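Local coordinates for lectin-like protein (Entamoeba histolytica HM-1:IMSS-A, PDB 5ZBT) that is of unknown function but carries, near its N-terminus, a legume lectin-like domain resembling that of ERGIC-53, and may bind D-mannose, at residues 26-36 with 42-53; 161-172 with 184-192. One frame throughout, in Å; residues are numbered along the deposited sequence.

How the contacts relate
Two ways of finishing a beta sandwich appear here, one at each end of the same sheet. Contact 1 closes first along the chain: residues 26-36 lie against residues 42-53, which pass from edge strand 43-46 of one sheet to edge strand 50-51 of the other. Contact 2 lies toward the opposite edge of that second sheet, where residues 161-172 and 184-192 bring together strands 170-176, 181-188 and 191-198. The centres are 20 Å apart and the nearest atoms about 6 Å, so the contacts do not touch; strand 220-231, bonded to Phe30, and strand 80-90, bonded to Leu171, run between them. Neither contact includes a ligand or metal.

Contact 1 of 2, residues 26-36 with 42-53; sequences DVLSFREPIEP and NYDMKGPIIVFE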
loop_
_atom_site.group_PDB
_atom_site.type_symbol
_atom_site.label_atom_id
_atom_site.label_comp_id
_atom_site.label_asym_id
_atom_site.label_seq_id
_atom_site.Cartn_x
_atom_site.Cartn_y
_atom_site.Cartn_z
ATOM N N ASP A 26 -17.656 -2.169 7.585
ATOM C CA ASP A 26 -16.411 -2.116 6.810
ATOM C C ASP A 26 -15.879 -0.682 6.810
ATOM O O ASP A 26 -16.458 0.205 6.176
ATOM C CB ASP A 26 -16.676 -2.613 5.389
ATOM C CG ASP A 26 -15.430 -2.672 4.517
ATOM O OD1 ASP A 26 -14.376 -2.121 4.902
ATOM O OD2 ASP A 26 -15.518 -3.284 3.427
ATOM N N VAL A 27 -14.762 -0.453 7.498
ATOM C CA VAL A 27 -14.192 0.883 7.594
ATOM C C VAL A 27 -12.902 0.999 6.790
ATOM O O VAL A 27 -12.076 1.874 7.066
ATOM C CB VAL A 27 -13.957 1.292 9.056
ATOM C CG1 VAL A 27 -15.271 1.285 9.840
ATOM C CG2 VAL A 27 -12.932 0.373 9.688
ATOM N N LEU A 28 -12.712 0.126 5.801
ATOM C CA LEU A 28 -11.513 0.121 4.975
ATOM C C LEU A 28 -11.800 0.279 3.492
ATOM O O LEU A 28 -11.046 0.954 2.789
ATOM C CB LEU A 28 -10.727 -1.192 5.189
ATOM C CG LEU A 28 -10.330 -1.571 6.611
ATOM C CD1 LEU A 28 -9.538 -2.882 6.660
ATOM C CD2 LEU A 28 -9.538 -0.441 7.268
ATOM N N SER A 29 -12.856 -0.352 2.993
ATOM C CA SER A 29 -13.039 -0.504 1.561
ATOM C C SER A 29 -13.495 0.788 0.912
ATOM O O SER A 29 -14.264 1.553 1.497
ATOM C CB SER A 29 -14.065 -1.593 1.266
ATOM O OG SER A 29 -13.580 -2.850 1.677
ATOM N N PHE A 30 -13.002 1.031 -0.302
ATOM C CA PHE A 30 -13.707 1.872 -1.261
ATOM C C PHE A 30 -13.660 1.174 -2.610
ATOM O O PHE A 30 -12.580 0.854 -3.120
ATOM C CB PHE A 30 -13.148 3.295 -1.344
ATOM C CG PHE A 30 -11.652 3.387 -1.461
ATOM C CD1 PHE A 30 -10.852 3.411 -0.322
ATOM C CD2 PHE A 30 -11.054 3.554 -2.701
ATOM C CE1 PHE A 30 -9.476 3.536 -0.423
ATOM C CE2 PHE A 30 -9.677 3.689 -2.819
ATOM C CZ PHE A 30 -8.885 3.674 -1.679
ATOM N N ARG A 31 -14.831 0.913 -3.160
ATOM C CA ARG A 31 -15.004 0.118 -4.360
ATOM C C ARG A 31 -15.432 1.006 -5.519
ATOM O O ARG A 31 -15.785 2.175 -5.340
ATOM C CB ARG A 31 -16.030 -0.994 -4.110
ATOM C CG ARG A 31 -15.629 -1.919 -2.960
ATOM C CD ARG A 31 -16.698 -2.955 -2.638
ATOM N NE ARG A 31 -16.686 -3.287 -1.212
ATOM C CZ ARG A 31 -17.318 -2.580 -0.273
ATOM N NH1 ARG A 31 -17.243 -2.945 1.003
ATOM N NH2 ARG A 31 -18.023 -1.504 -0.613
ATOM N N GLU A 32 -15.382 0.420 -6.734
ATOM C CA GLU A 32 -15.780 1.045 -7.994
ATOM C C GLU A 32 -17.286 0.919 -8.187
ATOM O O GLU A 32 -17.830 -0.186 -8.060
ATOM C CB GLU A 32 -15.061 0.400 -9.169
ATOM C CG GLU A 32 -13.560 0.661 -9.217
ATOM C CD GLU A 32 -12.988 0.528 -10.634
ATOM O OE1 GLU A 32 -12.224 -0.440 -10.892
ATOM O OE2 GLU A 32 -13.312 1.389 -11.490
ATOM N N PRO A 33 -17.993 2.018 -8.498
ATOM C CA PRO A 33 -17.408 3.352 -8.694
ATOM C C PRO A 33 -17.132 4.084 -7.371
ATOM O O PRO A 33 -17.850 3.866 -6.390
ATOM C CB PRO A 33 -18.484 4.076 -9.507
ATOM C CG PRO A 33 -19.776 3.474 -9.002
ATOM C CD PRO A 33 -19.463 2.030 -8.642
ATOM N N ILE A 34 -16.101 4.932 -7.357
ATOM C CA ILE A 34 -15.707 5.626 -6.134
ATOM C C ILE A 34 -16.763 6.649 -5.751
ATOM O O ILE A 34 -17.109 7.533 -6.543
ATOM C CB ILE A 34 -14.353 6.323 -6.309
ATOM C CG1 ILE A 34 -13.269 5.324 -6.724
ATOM C CG2 ILE A 34 -13.979 7.023 -5.008
ATOM C CD1 ILE A 34 -12.913 4.342 -5.651
ATOM N N GLU A 35 -17.237 6.565 -4.520
ATOM C CA GLU A 35 -18.163 7.542 -3.968
ATOM C C GLU A 35 -17.401 8.383 -2.950
ATOM O O GLU A 35 -16.917 7.840 -1.939
ATOM C CB GLU A 35 -19.376 6.839 -3.340
ATOM C CG GLU A 35 -19.986 7.441 -2.067
ATOM C CD GLU A 35 -21.053 6.537 -1.435
ATOM O OE1 GLU A 35 -20.742 5.826 -0.443
ATOM O OE2 GLU A 35 -22.194 6.512 -1.952
ATOM N N PRO A 36 -17.207 9.684 -3.207
ATOM C CA PRO A 36 -16.277 10.464 -2.364
ATOM C C PRO A 36 -16.557 10.430 -0.870
ATOM O O PRO A 36 -15.602 10.465 -0.083
ATOM C CB PRO A 36 -16.420 11.886 -2.923
ATOM C CG PRO A 36 -16.734 11.679 -4.346
ATOM C CD PRO A 36 -17.611 10.438 -4.410
ATOM N N ASN A 42 -13.638 7.393 6.064
ATOM C CA ASN A 42 -12.733 6.385 6.587
ATOM C C ASN A 42 -11.260 6.781 6.554
ATOM O O ASN A 42 -10.465 6.144 7.254
ATOM C CB ASN A 42 -12.949 5.067 5.828
ATOM C CG ASN A 42 -14.270 4.417 6.200
ATOM O OD1 ASN A 42 -14.738 4.578 7.328
ATOM N ND2 ASN A 42 -14.884 3.697 5.261
ATOM N N TYR A 43 -10.873 7.835 5.825
ATOM C CA TYR A 43 -9.453 8.140 5.623
ATOM C C TYR A 43 -9.170 9.628 5.773
ATOM O O TYR A 43 -9.857 10.458 5.174
ATOM C CB TYR A 43 -8.995 7.674 4.232
ATOM C CG TYR A 43 -8.985 6.169 4.068
ATOM C CD1 TYR A 43 -10.076 5.489 3.539
ATOM C CD2 TYR A 43 -7.873 5.429 4.434
ATOM C CE1 TYR A 43 -10.057 4.101 3.401
ATOM C CE2 TYR A 43 -7.840 4.046 4.294
ATOM C CZ TYR A 43 -8.922 3.391 3.786
ATOM O OH TYR A 43 -8.848 2.027 3.661
ATOM N N ASP A 44 -8.162 9.959 6.574
ATOM C CA ASP A 44 -7.535 11.272 6.547
ATOM C C ASP A 44 -6.630 11.388 5.330
ATOM O O ASP A 44 -6.122 10.391 4.805
ATOM C CB ASP A 44 -6.674 11.523 7.787
ATOM C CG ASP A 44 -7.445 11.449 9.065
ATOM O OD1 ASP A 44 -8.560 12.006 9.113
ATOM O OD2 ASP A 44 -6.924 10.822 10.017
ATOM N N MET A 45 -6.386 12.630 4.914
ATOM C CA MET A 45 -5.654 12.918 3.689
ATOM C C MET A 45 -4.635 14.011 3.950
ATOM O O MET A 45 -4.981 15.082 4.450
ATOM C CB MET A 45 -6.614 13.321 2.562
ATOM C CG MET A 45 -7.419 12.120 2.079
ATOM S SD MET A 45 -8.699 12.492 0.886
ATOM C CE MET A 45 -10.102 11.631 1.605
ATOM N N LYS A 46 -3.378 13.737 3.615
ATOM C CA LYS A 46 -2.275 14.634 3.949
ATOM C C LYS A 46 -1.326 14.651 2.753
ATOM O O LYS A 46 -0.561 13.702 2.546
ATOM C CB LYS A 46 -1.585 14.178 5.228
ATOM C CG LYS A 46 -0.313 14.934 5.579
ATOM C CD LYS A 46 -0.567 16.394 5.900
ATOM C CE LYS A 46 0.258 16.818 7.116
ATOM N NZ LYS A 46 0.333 18.301 7.295
ATOM N N GLY A 47 -1.385 15.736 1.973
ATOM C CA GLY A 47 -0.664 15.848 0.728
ATOM C C GLY A 47 -1.644 15.992 -0.418
ATOM O O GLY A 47 -2.861 16.067 -0.217
ATOM N N PRO A 48 -1.137 16.024 -1.645
ATOM C CA PRO A 48 -2.012 16.222 -2.816
ATOM C C PRO A 48 -2.854 15.016 -3.199
ATOM O O PRO A 48 -2.886 14.624 -4.375
ATOM C CB PRO A 48 -1.023 16.551 -3.937
ATOM C CG PRO A 48 0.229 15.838 -3.512
ATOM C CD PRO A 48 0.288 16.014 -2.009
ATOM N N ILE A 49 -3.559 14.438 -2.231
ATOM C CA ILE A 49 -4.553 13.415 -2.519
ATOM C C ILE A 49 -5.800 14.091 -3.079
ATOM O O ILE A 49 -6.202 15.162 -2.605
ATOM C CB ILE A 49 -4.876 12.616 -1.245
ATOM C CG1 ILE A 49 -3.696 11.730 -0.858
ATOM C CG2 ILE A 49 -6.155 11.814 -1.420
ATOM C CD1 ILE A 49 -3.290 11.913 0.576
ATOM N N ILE A 50 -6.417 13.472 -4.091
ATOM C CA ILE A 50 -7.647 13.975 -4.690
ATOM C C ILE A 50 -8.526 12.794 -5.061
ATOM O O ILE A 50 -8.094 11.909 -5.805
ATOM C CB ILE A 50 -7.400 14.821 -5.957
ATOM C CG1 ILE A 50 -6.566 16.075 -5.669
ATOM C CG2 ILE A 50 -8.732 15.187 -6.584
ATOM C CD1 ILE A 50 -6.130 16.815 -6.955
ATOM N N VAL A 51 -9.771 12.800 -4.600
ATOM C CA VAL A 51 -10.741 11.788 -5.017
ATOM C C VAL A 51 -11.349 12.229 -6.346
ATOM O O VAL A 51 -12.036 13.250 -6.417
ATOM C CB VAL A 51 -11.831 11.574 -3.961
ATOM C CG1 VAL A 51 -12.792 10.481 -4.416
ATOM C CG2 VAL A 51 -11.206 11.263 -2.604
ATOM N N PHE A 52 -11.070 11.473 -7.403
ATOM C CA PHE A 52 -11.671 11.654 -8.712
ATOM C C PHE A 52 -12.815 10.657 -8.870
ATOM O O PHE A 52 -13.042 9.799 -8.008
ATOM C CB PHE A 52 -10.623 11.481 -9.819
ATOM C CG PHE A 52 -9.725 12.676 -10.004
ATOM C CD1 PHE A 52 -10.127 13.758 -10.797
ATOM C CD2 PHE A 52 -8.482 12.723 -9.399
ATOM C CE1 PHE A 52 -9.302 14.858 -10.963
ATOM C CE2 PHE A 52 -7.643 13.821 -9.570
ATOM C CZ PHE A 52 -8.051 14.894 -10.352
ATOM N N GLU A 53 -13.528 10.765 -9.995
ATOM C CA GLU A 53 -14.642 9.857 -10.274
ATOM C C GLU A 53 -14.177 8.401 -10.363
ATOM O O GLU A 53 -14.793 7.506 -9.772
ATOM C CB GLU A 53 -15.349 10.268 -11.569
ATOM C CG GLU A 53 -16.856 10.019 -11.541
ATOM C CD GLU A 53 -17.487 9.977 -12.915
ATOM O OE1 GLU A 53 -16.791 10.279 -13.901
ATOM O OE2 GLU A 53 -18.685 9.627 -13.011
HETATM O O HOH W 1 -17.525 2.673 6.924
HETATM O O HOH W 2 -10.259 3.530 8.724
HETATM O O HOH W 3 -13.577 3.761 2.752
#
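Polar bonding concentrates where Leu28 and Asn42-Tyr43 meet. The phenol of Tyr43 donates through OH to Leu28 O at 2.6 Å, the acceptor lying at the ring's edge in its plane and the donor meeting a lone pair of the carbonyl. Asn42 works through water instead: ND2 donates to one water bound by Asp26 O and, at 2.8 Å, to another that donates to Ser29 O. Asn42 CG lies 3.5 Å from the backbone O of Val27, and the side chains of these residues cross at about a right angle. Asp26 binds back to its own segment: its OD1 accepts from Leu28 N, closing an Asx turn, and from Ser29 N, which widens it to an Asx motif, while OD2 takes Ser29 OG on its syn lone pair and pairs with Arg31 NH1 at 3.0 Å.

In this legume lectin-like sandwich, residues 42-53 carry the chain from the edge of one sheet to the edge of the other, and Phe30 is backbone-bonded to Leu227 of strand 220-231. Aromatic packing joins Phe30 to Tyr43 of edge strand 43-46: the edge of Phe30 is directed at the face of Tyr43 in an offset T-shaped pair, planes at 90° and centroids 5.8 Å apart.

Apolar contact takes over farther along. Val51 CG1 meets Ile34 CG2 at 3.7 Å and also touches the Pro36 ring, whereas Ile34 CB rests 3.7 Å from Glu53 O.

Contact 2 of 2, residues 161-172 with 184-192; sequences NIQKDKDGAVLR and IEIMVNHIN
Arg172 leaves its strand with CG anti to the backbone N (chi1 -172°) and then bends at chi3 (-36°), which swings its guanidinium over to Asn192 and Glu185. NE and NH2 grip a single atom side-on: Asn192 OD1 sits in the guanidinium plane, 2.9 Å from NH2, while both donors approach from the same face of the amide. Glu185 OE1 completes the triangle, forming a salt bridge with Arg172 NE at 3.2 Å and accepting from Asn192 ND2 at 2.8 Å. That last bond is almost perfectly straight, although it reaches the carboxylate from well above its plane.

The backbones of the same strands form an antiparallel ladder, with Val170-Met187 and Arg172-Glu185 as hydrogen-bonded pairs and Leu171-Ile186 as the non-hydrogen-bonded pair between them. Met187 N donates to Val170 O at 2.8 Å. Strands 170-176 and 181-188 form a beta hairpin of the lectin-like sandwich, and Ile184 and Ile186 reach strand 135-142 of the other sheet. On this inner side Ile186 CD1 lies against Ile162 CG1 at 3.8 Å, their side chains at about a right angle; on the other side Met187 folds its CE against Val170 CG2.

Beyond the ladder, two turns are tied by Asp165. Asp165 OD2 accepts from Asn189 N at 2.8 Å, the N-H...O line nearly straight but coming from well above the carboxylate plane, and a water donates to the same oxygen and accepts from His190 N. OD1 takes Asp167 N in an Asx turn.

One arginine facing two carboxylates, Glu185 and, through NH1, Glu81, would be expected to share its charge between them; Arg172 thereby links polar groups across four successive strands of the sheet.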
loop_
_atom_site.group_PDB
_atom_site.type_symbol
_atom_site.label_atom_id
_atom_site.label_comp_id
_atom_site.label_asym_id
_atom_site.label_seq_id
_atom_site.Cartn_x
_atom_site.Cartn_y
_atom_site.Cartn_z
ATOM N N ASN A 161 5.826 -5.661 -14.923
ATOM C CA ASN A 161 4.649 -5.105 -15.582
ATOM C C ASN A 161 3.571 -4.610 -14.618
ATOM O O ASN A 161 2.390 -4.570 -14.985
ATOM C CB ASN A 161 4.054 -6.121 -16.559
ATOM C CG ASN A 161 5.034 -6.516 -17.648
ATOM O OD1 ASN A 161 5.293 -7.702 -17.869
ATOM N ND2 ASN A 161 5.593 -5.519 -18.329
ATOM N N ILE A 162 3.956 -4.170 -13.418
ATOM C CA ILE A 162 2.954 -3.755 -12.435
ATOM C C ILE A 162 2.172 -2.543 -12.933
ATOM O O ILE A 162 0.934 -2.542 -12.921
ATOM C CB ILE A 162 3.597 -3.492 -11.065
ATOM C CG1 ILE A 162 3.984 -4.808 -10.398
ATOM C CG2 ILE A 162 2.623 -2.766 -10.173
ATOM C CD1 ILE A 162 4.913 -4.626 -9.200
ATOM N N GLN A 163 2.864 -1.497 -13.400
ATOM C CA GLN A 163 2.105 -0.349 -13.886
ATOM C C GLN A 163 1.774 -0.433 -15.364
ATOM O O GLN A 163 0.862 0.279 -15.808
ATOM C CB GLN A 163 2.820 0.986 -13.596
ATOM C CG GLN A 163 3.966 1.337 -14.500
ATOM C CD GLN A 163 3.540 2.003 -15.797
ATOM O OE1 GLN A 163 4.023 1.625 -16.863
ATOM N NE2 GLN A 163 2.638 2.983 -15.719
ATOM N N LYS A 164 2.472 -1.286 -16.125
ATOM C CA LYS A 164 2.203 -1.474 -17.549
ATOM C C LYS A 164 0.935 -2.273 -17.821
ATOM O O LYS A 164 0.533 -2.382 -18.985
ATOM C CB LYS A 164 3.392 -2.170 -18.221
ATOM C CG LYS A 164 4.560 -1.239 -18.540
ATOM C CD LYS A 164 5.871 -2.021 -18.650
ATOM C CE LYS A 164 6.971 -1.221 -19.344
ATOM N NZ LYS A 164 7.391 -0.002 -18.588
ATOM N N ASP A 165 0.319 -2.858 -16.793
ATOM C CA ASP A 165 -0.986 -3.505 -16.934
ATOM C C ASP A 165 -2.050 -2.422 -17.094
ATOM O O ASP A 165 -2.395 -1.733 -16.129
ATOM C CB ASP A 165 -1.257 -4.392 -15.714
ATOM C CG ASP A 165 -2.592 -5.135 -15.783
ATOM O OD1 ASP A 165 -3.419 -4.883 -16.685
ATOM O OD2 ASP A 165 -2.822 -6.002 -14.916
ATOM N N LYS A 166 -2.587 -2.282 -18.307
ATOM C CA LYS A 166 -3.544 -1.214 -18.592
ATOM C C LYS A 166 -4.857 -1.359 -17.830
ATOM O O LYS A 166 -5.575 -0.365 -17.663
ATOM C CB LYS A 166 -3.820 -1.156 -20.091
ATOM C CG LYS A 166 -2.605 -0.768 -20.911
ATOM C CD LYS A 166 -2.216 -1.855 -21.900
ATOM C CE LYS A 166 -1.568 -1.238 -23.137
ATOM N NZ LYS A 166 -0.682 -0.081 -22.790
ATOM N N ASP A 167 -5.192 -2.566 -17.365
ATOM C CA ASP A 167 -6.398 -2.759 -16.566
ATOM C C ASP A 167 -6.191 -2.496 -15.082
ATOM O O ASP A 167 -7.164 -2.525 -14.329
ATOM C CB ASP A 167 -6.917 -4.182 -16.735
ATOM C CG ASP A 167 -7.146 -4.528 -18.163
ATOM O OD1 ASP A 167 -7.957 -3.835 -18.820
ATOM O OD2 ASP A 167 -6.496 -5.478 -18.639
ATOM N N GLY A 168 -4.962 -2.262 -14.640
ATOM C CA GLY A 168 -4.733 -2.029 -13.232
ATOM C C GLY A 168 -4.334 -3.273 -12.465
ATOM O O GLY A 168 -5.171 -4.146 -12.192
ATOM N N ALA A 169 -3.049 -3.363 -12.123
ATOM C CA ALA A 169 -2.578 -4.441 -11.271
ATOM C C ALA A 169 -3.247 -4.350 -9.901
ATOM O O ALA A 169 -3.690 -3.280 -9.466
ATOM C CB ALA A 169 -1.055 -4.385 -11.137
ATOM N N VAL A 170 -3.322 -5.492 -9.224
ATOM C CA VAL A 170 -3.969 -5.612 -7.926
ATOM C C VAL A 170 -2.943 -6.179 -6.958
ATOM O O VAL A 170 -2.470 -7.311 -7.137
ATOM C CB VAL A 170 -5.210 -6.502 -7.998
ATOM C CG1 VAL A 170 -5.891 -6.591 -6.640
ATOM C CG2 VAL A 170 -6.159 -5.959 -9.066
ATOM N N LEU A 171 -2.568 -5.384 -5.956
ATOM C CA LEU A 171 -1.722 -5.860 -4.873
ATOM C C LEU A 171 -2.577 -6.629 -3.874
ATOM O O LEU A 171 -3.597 -6.116 -3.398
ATOM C CB LEU A 171 -1.016 -4.678 -4.200
ATOM C CG LEU A 171 -0.312 -4.956 -2.870
ATOM C CD1 LEU A 171 0.933 -5.825 -3.086
ATOM C CD2 LEU A 171 0.052 -3.643 -2.144
ATOM N N ARG A 172 -2.181 -7.865 -3.567
ATOM C CA ARG A 172 -2.984 -8.736 -2.710
ATOM C C ARG A 172 -2.243 -8.999 -1.401
ATOM O O ARG A 172 -1.133 -9.542 -1.407
ATOM C CB ARG A 172 -3.328 -10.051 -3.420
ATOM C CG ARG A 172 -4.324 -10.939 -2.658
ATOM C CD ARG A 172 -4.575 -12.313 -3.317
ATOM N NE ARG A 172 -4.560 -12.251 -4.778
ATOM C CZ ARG A 172 -5.539 -11.749 -5.521
ATOM N NH1 ARG A 172 -6.646 -11.281 -4.953
ATOM N NH2 ARG A 172 -5.401 -11.702 -6.835
ATOM N N ILE A 184 1.864 -12.039 0.385
ATOM C CA ILE A 184 1.757 -10.960 -0.591
ATOM C C ILE A 184 1.771 -11.584 -1.977
ATOM O O ILE A 184 2.673 -12.367 -2.302
ATOM C CB ILE A 184 2.908 -9.944 -0.466
ATOM C CG1 ILE A 184 3.158 -9.545 0.995
ATOM C CG2 ILE A 184 2.629 -8.722 -1.322
ATOM C CD1 ILE A 184 2.028 -8.814 1.643
ATOM N N GLU A 185 0.774 -11.237 -2.786
ATOM C CA GLU A 185 0.705 -11.605 -4.185
ATOM C C GLU A 185 0.382 -10.351 -4.973
ATOM O O GLU A 185 -0.050 -9.346 -4.409
ATOM C CB GLU A 185 -0.362 -12.684 -4.437
ATOM C CG GLU A 185 -0.040 -13.997 -3.747
ATOM C CD GLU A 185 -1.247 -14.881 -3.516
ATOM O OE1 GLU A 185 -2.375 -14.489 -3.907
ATOM O OE2 GLU A 185 -1.057 -15.981 -2.952
ATOM N N ILE A 186 0.596 -10.402 -6.280
ATOM C CA ILE A 186 0.175 -9.299 -7.132
ATOM C C ILE A 186 -0.396 -9.861 -8.428
ATOM O O ILE A 186 0.197 -10.749 -9.046
ATOM C CB ILE A 186 1.306 -8.282 -7.397
ATOM C CG1 ILE A 186 0.721 -7.050 -8.101
ATOM C CG2 ILE A 186 2.420 -8.876 -8.220
ATOM C CD1 ILE A 186 1.417 -5.752 -7.765
ATOM N N MET A 187 -1.582 -9.382 -8.796
ATOM C CA MET A 187 -2.271 -9.807 -10.008
ATOM C C MET A 187 -1.908 -8.843 -11.130
ATOM O O MET A 187 -2.290 -7.669 -11.100
ATOM C CB MET A 187 -3.786 -9.858 -9.792
ATOM C CG MET A 187 -4.539 -10.612 -10.910
ATOM S SD MET A 187 -4.591 -9.732 -12.512
ATOM C CE MET A 187 -5.366 -8.196 -12.018
ATOM N N VAL A 188 -1.189 -9.346 -12.130
ATOM C CA VAL A 188 -0.753 -8.546 -13.267
ATOM C C VAL A 188 -1.163 -9.266 -14.540
ATOM O O VAL A 188 -0.829 -10.441 -14.717
ATOM C CB VAL A 188 0.768 -8.311 -13.254
ATOM C CG1 VAL A 188 1.178 -7.446 -14.436
ATOM C CG2 VAL A 188 1.201 -7.676 -11.940
ATOM N N ASN A 189 -1.883 -8.569 -15.420
ATOM C CA ASN A 189 -2.289 -9.117 -16.718
ATOM C C ASN A 189 -2.961 -10.482 -16.570
ATOM O O ASN A 189 -2.556 -11.474 -17.180
ATOM C CB ASN A 189 -1.096 -9.191 -17.661
ATOM C CG ASN A 189 -0.655 -7.825 -18.119
ATOM O OD1 ASN A 189 -1.490 -6.989 -18.469
ATOM N ND2 ASN A 189 0.651 -7.575 -18.103
ATOM N N HIS A 190 -3.979 -10.527 -15.707
ATOM C CA HIS A 190 -4.856 -11.667 -15.461
ATOM C C HIS A 190 -4.183 -12.843 -14.770
ATOM O O HIS A 190 -4.801 -13.915 -14.659
ATOM C CB HIS A 190 -5.521 -12.150 -16.751
ATOM C CG HIS A 190 -6.343 -11.095 -17.425
ATOM N ND1 HIS A 190 -7.609 -10.751 -16.997
ATOM C CD2 HIS A 190 -6.078 -10.302 -18.491
ATOM C CE1 HIS A 190 -8.086 -9.789 -17.767
ATOM N NE2 HIS A 190 -7.175 -9.494 -18.678
ATOM N N ILE A 191 -2.967 -12.682 -14.254
ATOM C CA ILE A 191 -2.215 -13.787 -13.661
ATOM C C ILE A 191 -1.855 -13.430 -12.228
ATOM O O ILE A 191 -1.256 -12.379 -11.980
ATOM C CB ILE A 191 -0.945 -14.107 -14.468
ATOM C CG1 ILE A 191 -1.289 -14.336 -15.938
ATOM C CG2 ILE A 191 -0.211 -15.313 -13.882
ATOM C CD1 ILE A 191 -0.053 -14.620 -16.789
ATOM N N ASN A 192 -2.217 -14.304 -11.288
ATOM C CA ASN A 192 -1.884 -14.089 -9.889
ATOM C C ASN A 192 -0.454 -14.551 -9.661
ATOM O O ASN A 192 -0.133 -15.719 -9.902
ATOM C CB ASN A 192 -2.856 -14.827 -8.975
ATOM C CG ASN A 192 -2.788 -14.338 -7.542
ATOM O OD1 ASN A 192 -2.940 -13.146 -7.269
ATOM N ND2 ASN A 192 -2.562 -15.256 -6.615
HETATM O O HOH W 4 -5.054 -7.973 -15.527
#